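Local coordinates for protein titin (PDB 5JDD) that spans the muscle sarcomere as a giant filament whose I-band immunoglobulin tandems probably contribute to passive elasticity, at residues V4-P10 and V77-K83. Numbering follows the deposited sequence.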
ATOM      1  N   VAL A   4     -45.198  37.145   7.222  1.00 21.85           N
ATOM      2  CA  VAL A   4     -44.092  36.362   6.669  1.00 18.17           C
ATOM      3  C   VAL A   4     -43.921  35.066   7.459  1.00 22.29           C
ATOM      4  O   VAL A   4     -43.886  35.076   8.691  1.00 24.47           O
ATOM      5  CB  VAL A   4     -42.759  37.153   6.666  1.00 25.87           C
ATOM      6  CG1 VAL A   4     -41.605  36.267   6.222  1.00 28.80           C
ATOM      7  CG2 VAL A   4     -42.870  38.377   5.764  1.00 31.29           C
ATOM      8  N   LYS A   5     -43.824  33.952   6.742  1.00 17.32           N
ATOM      9  CA  LYS A   5     -43.701  32.637   7.348  1.00 16.59           C
ATOM     10  C   LYS A   5     -42.479  31.920   6.776  1.00 17.98           C
ATOM     11  O   LYS A   5     -42.159  32.074   5.594  1.00 18.04           O
ATOM     12  CB  LYS A   5     -44.961  31.811   7.048  1.00 21.03           C
ATOM     13  CG  LYS A   5     -46.267  32.545   7.370  1.00 30.16           C
ATOM     14  CD  LYS A   5     -47.510  31.784   6.896  1.00 35.62           C
ATOM     15  CE  LYS A   5     -47.876  32.109   5.449  1.00 39.64           C
ATOM     16  NZ  LYS A   5     -48.225  33.551   5.254  1.00 40.87           N
ATOM     17  N   ILE A   6     -41.787  31.138   7.602  1.00 15.81           N
ATOM     18  CA  ILE A   6     -40.809  30.205   7.066  1.00 16.01           C
ATOM     19  C   ILE A   6     -41.562  28.967   6.569  1.00 19.52           C
ATOM     20  O   ILE A   6     -42.382  28.384   7.287  1.00 19.93           O
ATOM     21  CB  ILE A   6     -39.708  29.841   8.088  1.00 17.20           C
ATOM     22  CG1 ILE A   6     -38.826  31.065   8.370  1.00 20.33           C
ATOM     23  CG2 ILE A   6     -38.856  28.684   7.577  1.00 20.35           C
ATOM     24  CD1 ILE A   6     -37.809  30.851   9.465  1.00 22.99           C
ATOM     25  N   ILE A   7     -41.297  28.596   5.323  1.00 14.59           N
ATOM     26  CA  ILE A   7     -42.019  27.524   4.644  1.00 15.59           C
ATOM     27  C   ILE A   7     -41.192  26.243   4.607  1.00 19.68           C
ATOM     28  O   ILE A   7     -41.675  25.172   4.968  1.00 25.56           O
ATOM     29  CB  ILE A   7     -42.404  27.957   3.212  1.00 16.50           C
ATOM     30  CG1 ILE A   7     -43.394  29.124   3.263  1.00 19.59           C
ATOM     31  CG2 ILE A   7     -42.959  26.773   2.398  1.00 15.37           C
ATOM     32  CD1 ILE A   7     -44.726  28.787   3.952  1.00 18.61           C
ATOM     33  N   LYS A   8     -39.944  26.355   4.167  1.00 13.59           N
ATOM     34  CA  LYS A   8     -39.032  25.221   4.164  1.00 16.29           C
ATOM     35  C   LYS A   8     -37.754  25.577   4.924  1.00 15.73           C
ATOM     36  O   LYS A   8     -37.107  26.586   4.626  1.00 14.53           O
ATOM     37  CB  LYS A   8     -38.726  24.794   2.725  1.00 20.12           C
ATOM     38  CG  LYS A   8     -37.637  23.744   2.598  1.00 31.34           C
ATOM     39  CD  LYS A   8     -36.328  24.379   2.156  1.00 41.52           C
ATOM     40  CE  LYS A   8     -35.133  23.558   2.603  1.00 42.94           C
ATOM     41  NZ  LYS A   8     -35.462  22.107   2.628  1.00 48.17           N
ATOM     42  N   LYS A   9     -37.401  24.758   5.912  1.00 14.84           N
ATOM     43  CA  LYS A   9     -36.264  25.035   6.789  1.00 14.14           C
ATOM     44  C   LYS A   9     -35.002  24.340   6.289  1.00 13.44           C
ATOM     45  O   LYS A   9     -35.088  23.329   5.597  1.00 17.06           O
ATOM     46  CB  LYS A   9     -36.591  24.584   8.216  1.00 17.77           C
ATOM     47  CG  LYS A   9     -37.837  25.260   8.790  1.00 23.11           C
ATOM     48  CD  LYS A   9     -37.887  25.182  10.314  1.00 37.95           C
ATOM     49  CE  LYS A   9     -38.728  24.014  10.818  1.00 49.37           C
ATOM     50  NZ  LYS A   9     -37.972  22.732  10.827  1.00 55.69           N
ATOM     51  N   PRO A  10     -33.819  24.877   6.633  1.00 12.53           N
ATOM     52  CA  PRO A  10     -32.568  24.243   6.210  1.00 14.03           C
ATOM     53  C   PRO A  10     -32.367  22.881   6.860  1.00 15.41           C
ATOM     54  O   PRO A  10     -32.892  22.609   7.949  1.00 16.11           O
ATOM     55  CB  PRO A  10     -31.489  25.233   6.668  1.00 15.55           C
ATOM     56  CG  PRO A  10     -32.121  26.034   7.726  1.00 21.25           C
ATOM     57  CD  PRO A  10     -33.568  26.150   7.318  1.00 16.64           C
ATOM     58  N   VAL A  77     -34.915  35.255   9.833  1.00 15.29           N
ATOM     59  CA  VAL A  77     -35.900  35.918   8.992  1.00 20.72           C
ATOM     60  C   VAL A  77     -36.846  36.672   9.919  1.00 22.50           C
ATOM     61  O   VAL A  77     -37.700  36.063  10.564  1.00 23.60           O
ATOM     62  CB  VAL A  77     -36.712  34.887   8.184  1.00 20.46           C
ATOM     63  CG1 VAL A  77     -37.701  35.588   7.270  1.00 25.79           C
ATOM     64  CG2 VAL A  77     -35.784  33.974   7.382  1.00 20.28           C
ATOM     65  N   GLY A  78     -36.692  37.991  10.003  1.00 26.88           N
ATOM     66  CA  GLY A  78     -37.409  38.753  11.012  1.00 25.68           C
ATOM     67  C   GLY A  78     -36.970  38.294  12.392  1.00 20.28           C
ATOM     68  O   GLY A  78     -35.777  38.293  12.699  1.00 25.37           O
ATOM     69  N   GLN A  79     -37.926  37.892  13.224  1.00 25.54           N
ATOM     70  CA  GLN A  79     -37.590  37.310  14.521  1.00 30.79           C
ATOM     71  C   GLN A  79     -37.616  35.784  14.455  1.00 29.86           C
ATOM     72  O   GLN A  79     -37.374  35.110  15.460  1.00 34.94           O
ATOM     73  CB  GLN A  79     -38.549  37.800  15.605  1.00 33.81           C
ATOM     74  CG  GLN A  79     -38.552  39.303  15.809  1.00 37.00           C
ATOM     75  CD  GLN A  79     -39.686  39.755  16.705  1.00 48.33           C
ATOM     76  OE1 GLN A  79     -40.211  38.976  17.501  1.00 54.47           O
ATOM     77  NE2 GLN A  79     -40.076  41.015  16.574  1.00 48.94           N
ATOM     78  N   LEU A  80     -37.921  35.251  13.272  1.00 22.36           N
ATOM     79  CA  LEU A  80     -37.964  33.806  13.064  1.00 21.06           C
ATOM     80  C   LEU A  80     -36.556  33.297  12.813  1.00 21.16           C
ATOM     81  O   LEU A  80     -35.781  33.925  12.089  1.00 23.40           O
ATOM     82  CB  LEU A  80     -38.847  33.451  11.865  1.00 24.35           C
ATOM     83  CG  LEU A  80     -40.275  33.999  11.877  1.00 30.32           C
ATOM     84  CD1 LEU A  80     -40.905  33.828  10.506  1.00 31.83           C
ATOM     85  CD2 LEU A  80     -41.111  33.307  12.941  1.00 33.69           C
ATOM     86  N   GLU A  81     -36.225  32.164  13.418  1.00 17.49           N
ATOM     87  CA  GLU A  81     -34.924  31.546  13.203  1.00 16.63           C
ATOM     88  C   GLU A  81     -35.087  30.075  12.889  1.00 19.59           C
ATOM     89  O   GLU A  81     -36.070  29.443  13.284  1.00 23.62           O
ATOM     90  CB  GLU A  81     -34.029  31.710  14.431  1.00 21.69           C
ATOM     91  CG  GLU A  81     -33.828  33.144  14.875  1.00 30.09           C
ATOM     92  CD  GLU A  81     -32.921  33.247  16.083  1.00 40.58           C
ATOM     93  OE1 GLU A  81     -32.300  32.221  16.442  1.00 39.06           O
ATOM     94  OE2 GLU A  81     -32.835  34.351  16.672  1.00 42.34           O
ATOM     95  N   CYS A  82     -34.112  29.534  12.171  1.00 15.31           N
ATOM     96  CA  CYS A  82     -34.023  28.095  11.964  1.00 14.40           C
ATOM     97  C   CYS A  82     -32.560  27.706  11.831  1.00 14.47           C
ATOM     98  O   CYS A  82     -31.730  28.492  11.366  1.00 17.05           O
ATOM     99  CB  CYS A  82     -34.835  27.638  10.744  1.00 20.79           C
ATOM    100  SG  CYS A  82     -34.568  28.597   9.240  1.00 27.35           S
ATOM    101  N   LYS A  83     -32.247  26.490  12.255  1.00 13.78           N
ATOM    102  CA  LYS A  83     -30.870  26.054  12.364  1.00 14.92           C
ATOM    103  C   LYS A  83     -30.659  24.712  11.693  1.00 13.33           C
ATOM    104  O   LYS A  83     -31.567  23.880  11.634  1.00 13.98           O
ATOM    105  CB  LYS A  83     -30.480  25.926  13.839  1.00 17.58           C
ATOM    106  CG  LYS A  83     -30.448  27.232  14.601  1.00 21.69           C
ATOM    107  CD  LYS A  83     -30.329  26.976  16.096  1.00 26.43           C
ATOM    108  CE  LYS A  83     -30.406  28.277  16.891  1.00 37.07           C
ATOM    109  NZ  LYS A  83     -29.205  29.136  16.681  1.00 38.96           N
TER
HETATM  110  O   HOH W   1     -33.815  24.153  10.221  1.00 22.60           O
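Ile6 meets Leu80 and Cys82 across the edge of an immunoglobulin I-set beta-sandwich, where the A strand (6-8) of one sheet faces the start of the G strand (80-89) of the other. The two short strand segments run nearly parallel, 26° apart with axes 9.5 Å from each other, and no direct hydrogen bond joins them; 77-80 is the type II' turn of the F-G hairpin.

Apolar packing carries the contact. Ile6 CG1 stands anti to the carbonyl carbon (chi1 -68°) and the side chain is extended at chi2, which reaches CD1 across the gap to Leu80 CB at 3.7 Å and Cys82 SG at 4.0 Å. The side chains of Ile6 and Leu80 point past one another in antiparallel fashion, and Leu80 CD1 reaches across to the loop residues ahead of strand 6-8, lying 3.7 Å from Val4 O. Nearer the turn, the side chains of Val4 and Val77 meet roughly perpendicular to each other and touch through their CG1 methyls. Val25, on strand 21-27, packs against both Ile6 and Cys82, while Val77 reaches Val27 of that strand.

At the other end, with chi1 at 48°, Cys82 SG is turned in between its own N and C and presses on the Pro10 ring, 3.3 Å from CD, a tight approach. The aliphatic part of Lys9 adds CD against Cys82 CB at 3.9 Å.

Polar linkage is through solvent: one water donates to both backbone carbonyls, at 2.9 Å from Pro10 O and 2.7 Å from Lys83 O.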